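PDB 3SDS: ornithine carbamoyltransferase, mitochondrial from Coccidioides immitis, which catalyses the transfer of the carbamoyl group from carbamoyl phosphate to L-ornithine, giving L-citrulline and phosphate in the biosynthesis of arginine. Local coordinates for residues 58-63 and 89-94; 120-125 and 142-147; 154-159 and 201-206; 300-305 and 322-327. All blocks are in the same frame, centred on the assembly; numbering follows the deposited sequence.

Contact 1 (58-63 and 89-94)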
loop_
_atom_site.group_PDB
_atom_site.type_symbol
_atom_site.label_atom_id
_atom_site.label_comp_id
_atom_site.label_asym_id
_atom_site.label_seq_id
_atom_site.Cartn_x
_atom_site.Cartn_y
_atom_site.Cartn_z
ATOM N N GLU A 58 14.143 2.058 23.731
ATOM C CA GLU A 58 15.325 2.579 22.995
ATOM C C GLU A 58 15.816 1.690 21.813
ATOM O O GLU A 58 16.078 2.188 20.716
ATOM C CB GLU A 58 16.494 2.855 23.953
ATOM C CG GLU A 58 16.257 3.941 25.003
ATOM C CD GLU A 58 16.306 5.349 24.439
ATOM O OE1 GLU A 58 16.820 5.561 23.313
ATOM O OE2 GLU A 58 15.831 6.269 25.136
ATOM N N ARG A 59 15.940 0.385 22.050
ATOM C CA ARG A 59 16.349 -0.574 21.019
ATOM C C ARG A 59 15.526 -0.470 19.716
ATOM O O ARG A 59 16.044 -0.760 18.637
ATOM C CB ARG A 59 16.256 -2.020 21.555
ATOM C CG ARG A 59 17.267 -2.367 22.641
ATOM C CD ARG A 59 16.984 -3.691 23.338
ATOM N NE ARG A 59 17.109 -4.812 22.412
ATOM C CZ ARG A 59 17.210 -6.100 22.776
ATOM N NH1 ARG A 59 17.218 -6.442 24.069
ATOM N NH2 ARG A 59 17.301 -7.053 21.840
ATOM N N LEU A 60 14.255 -0.072 19.810
ATOM C CA LEU A 60 13.360 -0.093 18.656
ATOM C C LEU A 60 13.221 1.239 17.871
ATOM O O LEU A 60 12.781 1.229 16.698
ATOM C CB LEU A 60 11.988 -0.637 19.063
ATOM C CG LEU A 60 11.898 -1.990 19.814
ATOM C CD1 LEU A 60 10.438 -2.292 20.164
ATOM C CD2 LEU A 60 12.490 -3.179 19.076
ATOM N N THR A 61 13.598 2.367 18.473
ATOM C CA THR A 61 13.259 3.677 17.889
ATOM C C THR A 61 14.065 4.015 16.620
ATOM O O THR A 61 15.277 4.146 16.679
ATOM C CB THR A 61 13.386 4.826 18.936
ATOM O OG1 THR A 61 12.797 4.400 20.158
ATOM C CG2 THR A 61 12.657 6.102 18.477
ATOM N N GLY A 62 13.389 4.165 15.483
ATOM C CA GLY A 62 14.079 4.346 14.221
ATOM C C GLY A 62 15.022 3.204 13.841
ATOM O O GLY A 62 15.885 3.375 12.995
ATOM N N ALA A 63 14.875 2.035 14.444
ATOM C CA ALA A 63 15.746 0.910 14.120
ATOM C C ALA A 63 15.694 0.505 12.635
ATOM O O ALA A 63 16.680 0.000 12.098
ATOM C CB ALA A 63 15.420 -0.279 14.992
ATOM N N VAL A 89 6.112 -0.676 11.169
ATOM C CA VAL A 89 5.933 0.771 11.394
ATOM C C VAL A 89 6.373 1.256 12.797
ATOM O O VAL A 89 6.964 2.325 12.919
ATOM C CB VAL A 89 4.493 1.233 11.049
ATOM C CG1 VAL A 89 4.225 2.680 11.539
ATOM C CG2 VAL A 89 4.238 1.107 9.558
ATOM N N LYS A 90 6.098 0.482 13.850
ATOM C CA LYS A 90 6.641 0.798 15.189
ATOM C C LYS A 90 8.156 1.017 15.155
ATOM O O LYS A 90 8.671 1.908 15.875
ATOM C CB LYS A 90 6.283 -0.272 16.227
ATOM C CG LYS A 90 4.890 -0.127 16.841
ATOM C CD LYS A 90 4.910 0.840 18.016
ATOM C CE LYS A 90 3.608 1.698 18.144
ATOM N NZ LYS A 90 2.323 0.981 17.821
ATOM N N MET A 91 8.859 0.235 14.322
ATOM C CA MET A 91 10.311 0.422 14.127
ATOM C C MET A 91 10.712 1.522 13.116
ATOM O O MET A 91 11.909 1.729 12.829
ATOM C CB MET A 91 11.009 -0.892 13.832
ATOM C CG MET A 91 11.245 -1.706 15.090
ATOM S SD MET A 91 11.790 -3.413 14.819
ATOM C CE MET A 91 10.176 -4.145 14.547
ATOM N N GLY A 92 9.720 2.247 12.610
ATOM C CA GLY A 92 9.978 3.357 11.713
ATOM C C GLY A 92 10.327 2.959 10.297
ATOM O O GLY A 92 10.811 3.798 9.541
ATOM N N GLY A 93 10.081 1.699 9.921
ATOM C CA GLY A 93 10.354 1.241 8.552
ATOM C C GLY A 93 9.138 1.314 7.637
ATOM O O GLY A 93 8.045 1.710 8.088
ATOM N N HIS A 94 9.324 0.936 6.362
ATOM C CA HIS A 94 8.220 0.832 5.390
ATOM C C HIS A 94 7.881 -0.599 4.889
ATOM O O HIS A 94 8.732 -1.291 4.321
ATOM C CB HIS A 94 8.448 1.768 4.202
ATOM C CG HIS A 94 7.386 1.669 3.143
ATOM N ND1 HIS A 94 6.147 2.269 3.268
ATOM C CD2 HIS A 94 7.379 1.037 1.943
ATOM C CE1 HIS A 94 5.425 2.011 2.188
ATOM N NE2 HIS A 94 6.148 1.266 1.368
HETATM O O HOH W 1 10.219 3.999 15.793
#
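M91, the first residue past helix 78-90, lays the root of its side chain against the turn L60-A63. Its CB lies 4.0 Å from L60 O, and CG comes closer to the same oxygen while also meeting two apolar carbons, L60 CB at 4.2 Å and A63 CB at 4.4 Å. Beyond CG the chain stays extended through chi2 and then bends at chi3 (-83°), and the side chain also packs on I339 and L342 of helix 327-347. A long, flexible methionine suits this place, because one side chain can follow the turn at its base and still reach a helix further on. L60 is the matching apolar partner.

The backbones come nearest at two glycines, the CA atoms of G62 and G92 being 4.9 Å apart. Both have positive phi: G62 is the third residue of a type II turn closed by the bond from A63 N to L60 O (3.2 Å), and G92 ends its helix in a Schellman motif. A water joins the two segments, accepting from G62 N (3.2 Å) and donating to K90 O (2.6 Å), so a carbonyl at the helix end has a partner.

Helices 34-51 and 327-347 both pack on the contact, through Y47 and I339 on L60, and G93 leads into strand 94-98, outermost of its sheet within the chain. There H94 bonds to E85 of a neighbouring subunit.

Contact 2 (120-125 and 142-147)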
loop_
_atom_site.group_PDB
_atom_site.type_symbol
_atom_site.label_atom_id
_atom_site.label_comp_id
_atom_site.label_asym_id
_atom_site.label_seq_id
_atom_site.Cartn_x
_atom_site.Cartn_y
_atom_site.Cartn_z
ATOM N N SER A 120 17.831 -7.662 -3.532
ATOM C CA SER A 120 18.899 -6.687 -3.664
ATOM C C SER A 120 18.446 -5.231 -3.422
ATOM O O SER A 120 19.286 -4.328 -3.276
ATOM C CB SER A 120 19.654 -6.864 -4.994
ATOM O OG SER A 120 18.869 -6.524 -6.123
ATOM N N MET A 121 17.128 -5.011 -3.359
ATOM C CA MET A 121 16.549 -3.652 -3.171
ATOM C C MET A 121 15.663 -3.542 -1.910
ATOM O O MET A 121 14.973 -2.544 -1.730
ATOM C CB MET A 121 15.795 -3.150 -4.435
ATOM C CG MET A 121 16.597 -3.143 -5.757
ATOM S SD MET A 121 15.703 -2.530 -7.247
ATOM C CE MET A 121 14.652 -3.894 -7.727
ATOM N N VAL A 122 15.689 -4.553 -1.038
ATOM C CA VAL A 122 14.986 -4.488 0.260
ATOM C C VAL A 122 15.875 -4.995 1.395
ATOM O O VAL A 122 16.948 -5.580 1.142
ATOM C CB VAL A 122 13.616 -5.277 0.264
ATOM C CG1 VAL A 122 12.746 -4.908 -0.954
ATOM C CG2 VAL A 122 13.828 -6.774 0.333
ATOM N N SER A 123 15.430 -4.799 2.636
ATOM C CA SER A 123 16.172 -5.297 3.799
ATOM C C SER A 123 15.663 -6.623 4.395
ATOM O O SER A 123 16.381 -7.265 5.194
ATOM C CB SER A 123 16.197 -4.235 4.880
ATOM O OG SER A 123 16.723 -3.037 4.342
ATOM N N CYS A 124 14.437 -7.020 4.030
ATOM C CA CYS A 124 13.851 -8.268 4.506
ATOM C C CYS A 124 12.715 -8.723 3.611
ATOM O O CYS A 124 12.043 -7.910 2.994
ATOM C CB CYS A 124 13.338 -8.100 5.947
ATOM S SG CYS A 124 12.470 -9.555 6.636
ATOM N N ILE A 125 12.488 -10.031 3.556
ATOM C CA ILE A 125 11.268 -10.572 2.932
ATOM C C ILE A 125 10.450 -11.395 3.921
ATOM O O ILE A 125 10.962 -12.350 4.511
ATOM C CB ILE A 125 11.556 -11.429 1.682
ATOM C CG1 ILE A 125 12.463 -10.668 0.702
ATOM C CG2 ILE A 125 10.247 -11.831 1.020
ATOM C CD1 ILE A 125 13.104 -11.525 -0.374
ATOM N N SER A 142 18.135 -15.630 -1.692
ATOM C CA SER A 142 17.952 -14.290 -1.153
ATOM C C SER A 142 19.234 -13.804 -0.469
ATOM O O SER A 142 19.871 -14.564 0.266
ATOM C CB SER A 142 16.801 -14.275 -0.135
ATOM O OG SER A 142 16.799 -13.085 0.631
ATOM N N SER A 143 19.595 -12.540 -0.675
ATOM C CA SER A 143 20.726 -11.968 0.046
ATOM C C SER A 143 20.333 -11.269 1.350
ATOM O O SER A 143 21.194 -10.693 2.023
ATOM C CB SER A 143 21.530 -11.034 -0.842
ATOM O OG SER A 143 20.705 -9.998 -1.303
ATOM N N VAL A 144 19.054 -11.302 1.712
ATOM C CA VAL A 144 18.597 -10.705 2.981
ATOM C C VAL A 144 17.759 -11.727 3.778
ATOM O O VAL A 144 17.241 -12.684 3.203
ATOM C CB VAL A 144 17.816 -9.372 2.774
ATOM C CG1 VAL A 144 18.582 -8.429 1.845
ATOM C CG2 VAL A 144 16.386 -9.629 2.259
ATOM N N PRO A 145 17.650 -11.547 5.111
ATOM C CA PRO A 145 16.909 -12.550 5.900
ATOM C C PRO A 145 15.464 -12.783 5.387
ATOM O O PRO A 145 14.745 -11.809 5.123
ATOM C CB PRO A 145 16.868 -11.937 7.309
ATOM C CG PRO A 145 17.867 -10.869 7.329
ATOM C CD PRO A 145 18.244 -10.489 5.946
ATOM N N VAL A 146 15.054 -14.047 5.250
ATOM C CA VAL A 146 13.663 -14.380 4.916
ATOM C C VAL A 146 12.936 -14.901 6.168
ATOM O O VAL A 146 13.461 -15.768 6.863
ATOM C CB VAL A 146 13.562 -15.440 3.745
ATOM C CG1 VAL A 146 12.117 -15.725 3.385
ATOM C CG2 VAL A 146 14.314 -14.984 2.495
ATOM N N ILE A 147 11.742 -14.383 6.461
ATOM C CA ILE A 147 10.881 -14.930 7.538
ATOM C C ILE A 147 9.627 -15.602 6.940
ATOM O O ILE A 147 8.937 -15.012 6.075
ATOM C CB ILE A 147 10.457 -13.814 8.514
ATOM C CG1 ILE A 147 11.613 -13.454 9.445
ATOM C CG2 ILE A 147 9.169 -14.162 9.303
ATOM C CD1 ILE A 147 11.507 -12.022 9.979
#
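V144 lies against a flat peptide group, the unit joining S123 to C124. Two of its carbons occupy the same face of that unit: CB is 3.5 Å from S123 O, and CG2 is 3.7 Å from C124 N. The other methyl, CG1, turns to V122 O at 3.4 Å. With CG1 beside its own backbone N (chi1 -49°), V144 can spread both branches over segment 120-125, and CG2 also approaches I125 CG1. A beta-branched residue is well shaped for this, since its broad, stiff fork fits on a flat surface. P145 CD reaches S123 O as well, 3.8 Å away.

Next the backbones pair. I125 N donates to P145 O over 3.3 Å, in the carbonyl plane and almost straight at 170°, and I125 O accepts from I147 N at 2.9 Å. One residue thus bonds to the neighbours of V146, the pattern of a parallel bridge. I125 and V146 put their side chains on the same face of the sheet, and there V146 packs on I135 and A139 of the crossover helix 132-141. Strands 124-128 and 146-148 with that helix form a beta-alpha-beta unit. C124 touches V346 and I147 touches L342, both of helix 327-347.

Chemically, the contact lets a proline stand just before the strand without losing a bond of this pairing: its oxygen is the atom used. V146 N, directed outward from this pairing, finds H25 ND1. Just before the strand, S142 OG donates to a lone pair of V144 O, which gives that carbonyl a local partner.

Contact 3 (154-159 and 201-206)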
loop_
_atom_site.group_PDB
_atom_site.type_symbol
_atom_site.label_atom_id
_atom_site.label_comp_id
_atom_site.label_asym_id
_atom_site.label_seq_id
_atom_site.Cartn_x
_atom_site.Cartn_y
_atom_site.Cartn_z
ATOM N N PHE A 154 4.897 -25.319 8.170
ATOM C CA PHE A 154 5.342 -24.501 9.317
ATOM C C PHE A 154 4.574 -23.196 9.459
ATOM O O PHE A 154 3.942 -22.752 8.509
ATOM C CB PHE A 154 6.852 -24.230 9.248
ATOM C CG PHE A 154 7.676 -25.466 9.081
ATOM C CD1 PHE A 154 7.665 -26.466 10.058
ATOM C CD2 PHE A 154 8.465 -25.645 7.941
ATOM C CE1 PHE A 154 8.427 -27.639 9.903
ATOM C CE2 PHE A 154 9.245 -26.809 7.778
ATOM C CZ PHE A 154 9.214 -27.813 8.770
ATOM N N HIS A 155 4.621 -22.606 10.655
ATOM C CA HIS A 155 4.044 -21.276 10.931
ATOM C C HIS A 155 4.734 -20.673 12.165
ATOM O O HIS A 155 4.094 -20.458 13.190
ATOM C CB HIS A 155 2.525 -21.365 11.141
ATOM C CG HIS A 155 1.803 -20.051 11.034
ATOM N ND1 HIS A 155 2.350 -18.850 11.438
ATOM C CD2 HIS A 155 0.551 -19.760 10.597
ATOM C CE1 HIS A 155 1.478 -17.876 11.238
ATOM N NE2 HIS A 155 0.380 -18.402 10.727
ATOM N N PRO A 156 6.045 -20.390 12.071
ATOM C CA PRO A 156 6.828 -19.931 13.233
ATOM C C PRO A 156 6.225 -18.752 14.036
ATOM O O PRO A 156 6.213 -18.796 15.289
ATOM C CB PRO A 156 8.181 -19.528 12.619
ATOM C CG PRO A 156 7.947 -19.441 11.139
ATOM C CD PRO A 156 6.856 -20.411 10.839
ATOM N N LEU A 157 5.730 -17.722 13.338
ATOM C CA LEU A 157 5.174 -16.544 14.020
ATOM C C LEU A 157 4.022 -16.893 14.970
ATOM O O LEU A 157 3.883 -16.285 16.034
ATOM C CB LEU A 157 4.768 -15.429 13.037
ATOM C CG LEU A 157 5.897 -14.726 12.266
ATOM C CD1 LEU A 157 5.323 -13.834 11.199
ATOM C CD2 LEU A 157 6.811 -13.920 13.164
ATOM N N GLN A 158 3.213 -17.879 14.582
ATOM C CA GLN A 158 2.047 -18.265 15.373
ATOM C C GLN A 158 2.439 -18.896 16.724
ATOM O O GLN A 158 1.883 -18.540 17.776
ATOM C CB GLN A 158 1.123 -19.190 14.581
ATOM C CG GLN A 158 -0.198 -19.461 15.313
ATOM C CD GLN A 158 -1.079 -18.201 15.450
ATOM O OE1 GLN A 158 -1.236 -17.428 14.494
ATOM N NE2 GLN A 158 -1.667 -18.005 16.640
ATOM N N ALA A 159 3.400 -19.822 16.681
ATOM C CA ALA A 159 3.932 -20.458 17.889
ATOM C C ALA A 159 4.424 -19.411 18.921
ATOM O O ALA A 159 4.112 -19.507 20.124
ATOM C CB ALA A 159 5.050 -21.433 17.520
ATOM N N LEU A 201 -0.265 -26.646 14.351
ATOM C CA LEU A 201 0.059 -27.692 15.322
ATOM C C LEU A 201 1.535 -28.118 15.237
ATOM O O LEU A 201 2.234 -28.192 16.264
ATOM C CB LEU A 201 -0.858 -28.897 15.147
ATOM C CG LEU A 201 -0.426 -30.169 15.875
ATOM C CD1 LEU A 201 -0.354 -29.942 17.373
ATOM C CD2 LEU A 201 -1.365 -31.314 15.547
ATOM N N PHE A 202 2.017 -28.368 14.021
ATOM C CA PHE A 202 3.394 -28.839 13.865
ATOM C C PHE A 202 4.399 -27.991 14.658
ATOM O O PHE A 202 5.123 -28.540 15.517
ATOM C CB PHE A 202 3.783 -28.968 12.391
ATOM C CG PHE A 202 2.830 -29.831 11.577
ATOM C CD1 PHE A 202 2.052 -30.813 12.190
ATOM C CD2 PHE A 202 2.738 -29.668 10.200
ATOM C CE1 PHE A 202 1.180 -31.584 11.459
ATOM C CE2 PHE A 202 1.877 -30.426 9.452
ATOM C CZ PHE A 202 1.091 -31.399 10.072
ATOM N N ASP A 203 4.408 -26.671 14.415
ATOM C CA ASP A 203 5.350 -25.755 15.081
ATOM C C ASP A 203 5.078 -25.599 16.577
ATOM O O ASP A 203 6.028 -25.530 17.380
ATOM C CB ASP A 203 5.371 -24.382 14.423
ATOM C CG ASP A 203 6.533 -24.195 13.449
ATOM O OD1 ASP A 203 7.693 -24.563 13.741
ATOM O OD2 ASP A 203 6.270 -23.632 12.372
ATOM N N LEU A 204 3.797 -25.549 16.948
ATOM C CA LEU A 204 3.400 -25.506 18.357
ATOM C C LEU A 204 3.998 -26.710 19.111
ATOM O O LEU A 204 4.650 -26.542 20.169
ATOM C CB LEU A 204 1.871 -25.472 18.477
ATOM C CG LEU A 204 1.139 -25.522 19.827
ATOM C CD1 LEU A 204 1.633 -24.454 20.785
ATOM C CD2 LEU A 204 -0.380 -25.371 19.627
ATOM N N ALA A 205 3.804 -27.910 18.543
ATOM C CA ALA A 205 4.402 -29.152 19.074
ATOM C C ALA A 205 5.920 -29.055 19.293
ATOM O O ALA A 205 6.403 -29.428 20.362
ATOM C CB ALA A 205 4.069 -30.356 18.171
ATOM N N ILE A 206 6.652 -28.573 18.283
ATOM C CA ILE A 206 8.121 -28.425 18.364
ATOM C C ILE A 206 8.535 -27.441 19.487
ATOM O O ILE A 206 9.518 -27.662 20.198
ATOM C CB ILE A 206 8.741 -27.993 16.969
ATOM C CG1 ILE A 206 8.529 -29.082 15.908
ATOM C CG2 ILE A 206 10.231 -27.656 17.089
ATOM C CD1 ILE A 206 8.921 -28.670 14.488
#
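D203 points its carboxylate from helix 199-210 at the backbone just before helix 156-169. Its OD2 receives H155 N over 2.6 Å, nearly along the C-O axis, with the N-H...O angle 159°. The side chains of F154 and D203 cross at about a right angle, and the ring and carboxylate planes are 43° apart, so this is no stack: OD2 lies at the ring's edge, near its plane, 3.9 Å from F154 CD1 and nearer still to F154 CB (3.2 Å). P156 adds its CD at 3.6 Å from D203 OD2.

An aspartate suits the place because its two oxygens can serve two different parts of the chain. OD1 accepts from I29 N and S28 OG, which pins the buried group and probably steadies its negative charge. The helices approach closely where A159 directs its methyl at the other backbone, CB lying 4.2 Å from D203 O. So small a side chain lets the CA atoms of A159 and L204 come within 5.1 Å.

H155 holds the N-cap position and P156 opens the helix, where proline's missing N-H is no loss. The H155 ring extends away from D203, with Q158 CB 3.4 Å above one face, and touches R334. This is the His-Pro-X-Gln sequence of carbamoyltransferases, whose H155 and Q158 are inferred to bind carbamoyl phosphate; D203, from the ornithine-binding domain, holds the amide of H155 and probably helps position the motif.

Contact 4 (300-305 and 322-327)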
loop_
_atom_site.group_PDB
_atom_site.type_symbol
_atom_site.label_atom_id
_atom_site.label_comp_id
_atom_site.label_asym_id
_atom_site.label_seq_id
_atom_site.Cartn_x
_atom_site.Cartn_y
_atom_site.Cartn_z
ATOM N N GLU A 300 -10.394 -28.214 36.004
ATOM C CA GLU A 300 -11.510 -27.351 36.327
ATOM C C GLU A 300 -11.420 -26.000 35.592
ATOM O O GLU A 300 -12.417 -25.497 35.078
ATOM C CB GLU A 300 -11.601 -27.177 37.854
ATOM C CG GLU A 300 -12.845 -26.419 38.359
ATOM C CD GLU A 300 -14.170 -27.048 37.910
ATOM O OE1 GLU A 300 -14.229 -28.290 37.723
ATOM O OE2 GLU A 300 -15.155 -26.289 37.752
ATOM N N ASN A 301 -10.220 -25.431 35.514
ATOM C CA ASN A 301 -10.052 -24.107 34.904
ATOM C C ASN A 301 -9.379 -24.114 33.529
ATOM O O ASN A 301 -8.583 -23.230 33.224
ATOM C CB ASN A 301 -9.317 -23.152 35.864
ATOM C CG ASN A 301 -7.900 -23.611 36.184
ATOM O OD1 ASN A 301 -7.639 -24.807 36.375
ATOM N ND2 ASN A 301 -6.977 -22.656 36.245
ATOM N N TRP A 302 -9.714 -25.096 32.695
ATOM C CA TRP A 302 -9.099 -25.200 31.364
ATOM C C TRP A 302 -9.421 -23.986 30.494
ATOM O O TRP A 302 -10.510 -23.412 30.590
ATOM C CB TRP A 302 -9.504 -26.503 30.659
ATOM C CG TRP A 302 -10.972 -26.594 30.334
ATOM C CD1 TRP A 302 -11.969 -27.001 31.168
ATOM C CD2 TRP A 302 -11.598 -26.261 29.091
ATOM N NE1 TRP A 302 -13.176 -26.943 30.526
ATOM C CE2 TRP A 302 -12.984 -26.488 29.250
ATOM C CE3 TRP A 302 -11.126 -25.781 27.859
ATOM C CZ2 TRP A 302 -13.908 -26.262 28.223
ATOM C CZ3 TRP A 302 -12.041 -25.558 26.833
ATOM C CH2 TRP A 302 -13.424 -25.801 27.027
ATOM N N LYS A 303 -8.468 -23.605 29.646
ATOM C CA LYS A 303 -8.582 -22.405 28.817
ATOM C C LYS A 303 -8.668 -22.792 27.344
ATOM O O LYS A 303 -8.213 -23.864 26.956
ATOM C CB LYS A 303 -7.362 -21.501 29.055
ATOM C CG LYS A 303 -7.118 -21.056 30.507
ATOM C CD LYS A 303 -8.136 -20.001 30.919
ATOM C CE LYS A 303 -7.637 -19.119 32.054
ATOM N NZ LYS A 303 -8.210 -19.479 33.391
ATOM N N PHE A 304 -9.228 -21.919 26.519
ATOM C CA PHE A 304 -9.423 -22.227 25.108
ATOM C C PHE A 304 -8.628 -21.319 24.158
ATOM O O PHE A 304 -8.530 -20.096 24.383
ATOM C CB PHE A 304 -10.914 -22.183 24.758
ATOM C CG PHE A 304 -11.198 -22.409 23.303
ATOM C CD1 PHE A 304 -11.088 -23.685 22.746
ATOM C CD2 PHE A 304 -11.555 -21.343 22.479
ATOM C CE1 PHE A 304 -11.340 -23.894 21.396
ATOM C CE2 PHE A 304 -11.809 -21.543 21.126
ATOM C CZ PHE A 304 -11.692 -22.819 20.582
ATOM N N MET A 305 -8.087 -21.929 23.095
ATOM C CA MET A 305 -7.261 -21.258 22.074
ATOM C C MET A 305 -7.566 -21.741 20.637
ATOM O O MET A 305 -7.730 -22.942 20.391
ATOM C CB MET A 305 -5.779 -21.445 22.390
ATOM C CG MET A 305 -5.299 -20.689 23.626
ATOM S SD MET A 305 -3.554 -20.941 24.023
ATOM C CE MET A 305 -2.799 -20.147 22.603
ATOM N N SER A 322 -16.828 -17.579 26.298
ATOM C CA SER A 322 -16.680 -17.646 27.756
ATOM C C SER A 322 -15.409 -16.934 28.257
ATOM O O SER A 322 -14.535 -16.528 27.464
ATOM C CB SER A 322 -16.724 -19.098 28.258
ATOM O OG SER A 322 -15.681 -19.890 27.716
ATOM N N GLU A 323 -15.318 -16.791 29.580
ATOM C CA GLU A 323 -14.121 -16.259 30.222
ATOM C C GLU A 323 -12.942 -17.247 30.110
ATOM O O GLU A 323 -11.799 -16.911 30.453
ATOM C CB GLU A 323 -14.416 -15.878 31.682
ATOM N N ARG A 324 -13.220 -18.445 29.610
ATOM C CA ARG A 324 -12.185 -19.439 29.314
ATOM C C ARG A 324 -11.347 -19.135 28.062
ATOM O O ARG A 324 -10.323 -19.788 27.830
ATOM C CB ARG A 324 -12.823 -20.810 29.088
ATOM C CG ARG A 324 -13.428 -21.465 30.308
ATOM C CD ARG A 324 -13.770 -22.907 29.999
ATOM N NE ARG A 324 -13.682 -23.711 31.209
ATOM C CZ ARG A 324 -14.728 -24.200 31.858
ATOM N NH1 ARG A 324 -15.956 -23.990 31.395
ATOM N NH2 ARG A 324 -14.541 -24.916 32.960
ATOM N N SER A 325 -11.788 -18.174 27.251
ATOM C CA SER A 325 -11.287 -18.043 25.895
ATOM C C SER A 325 -10.243 -16.952 25.747
ATOM O O SER A 325 -10.533 -15.785 25.945
ATOM C CB SER A 325 -12.450 -17.812 24.943
ATOM O OG SER A 325 -12.019 -17.709 23.599
ATOM N N LEU A 326 -9.025 -17.351 25.384
ATOM C CA LEU A 326 -7.892 -16.431 25.236
ATOM C C LEU A 326 -7.704 -15.968 23.773
ATOM O O LEU A 326 -6.671 -15.372 23.406
ATOM C CB LEU A 326 -6.609 -17.091 25.738
ATOM C CG LEU A 326 -6.579 -17.746 27.112
ATOM C CD1 LEU A 326 -5.254 -18.507 27.268
ATOM C CD2 LEU A 326 -6.756 -16.709 28.204
ATOM N N VAL A 327 -8.729 -16.250 22.967
ATOM C CA VAL A 327 -8.791 -15.979 21.534
ATOM C C VAL A 327 -8.337 -14.559 21.069
ATOM O O VAL A 327 -7.465 -14.436 20.194
ATOM C CB VAL A 327 -10.206 -16.383 21.014
ATOM C CG1 VAL A 327 -10.741 -15.414 19.971
ATOM C CG2 VAL A 327 -10.181 -17.803 20.498
#
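W302 and R324 are brought together by their torsions. In W302, CG stands between the backbone N and the carbonyl carbon (chi1 65°), which swings the indole toward the loop 322-327; in R324 the chain is extended through chi2 (-169°) and chi3. With this reach the guanidinium lies flat on the indole, centres 4.0 Å apart and planes at 15°, a cation-pi stack. R324 CD adds a CH-pi contact, 3.9 Å from the centroid of the six-membered ring. Arginine fits because it can stack and still donate at its rim: R324 NH2 bonds to E300 O at 3.1 Å, close to the guanidinium plane, and NE makes a weak bond to W302 O.

F304 N donates to R324 O over 2.7 Å, and F304 O accepts from L326 N at 3.0 Å, a single bridge between F304 and S325. On one side of it L326 CD1 packs on M305 CG (4.2 Å); on the other F304 CE2 meets V327 CG2 at 4.1 Å. Apolar side chains suit both places: M305 packs on I166 of helix 156-169, F304 and V327 on F320 of helix 317-320.

The loop thus borders strand 303-306, outermost in the parallel sheet of the Rossmann-like ornithine-binding domain, before L326, at the N-cap position, leads into helix 327-347. The strand leads to C307, the probable proton acceptor, and L308, which touches V327.

How the contacts relate
Along the chain the four contacts come in series. Contacts 1 and 2 lie in the carbamoyl phosphate-binding domain, their centres about 17 Å apart; one leads into strand 94-98 and the other joins strands 124-128 and 146-148, all of the same four-stranded parallel sheet. Contact 4 includes the outermost strand, 303-306, of the second domain's five-stranded sheet, its centre about 39 Å from that of contact 2 and on the opposite side of the chain's centre. Between them, with its centre about 4 Å from the chain's, contact 3 ties helix 156-169 to helix 199-210 and so links the domains where the substrates probably bind. Helix 327-347 starts in contact 4 and touches the other three.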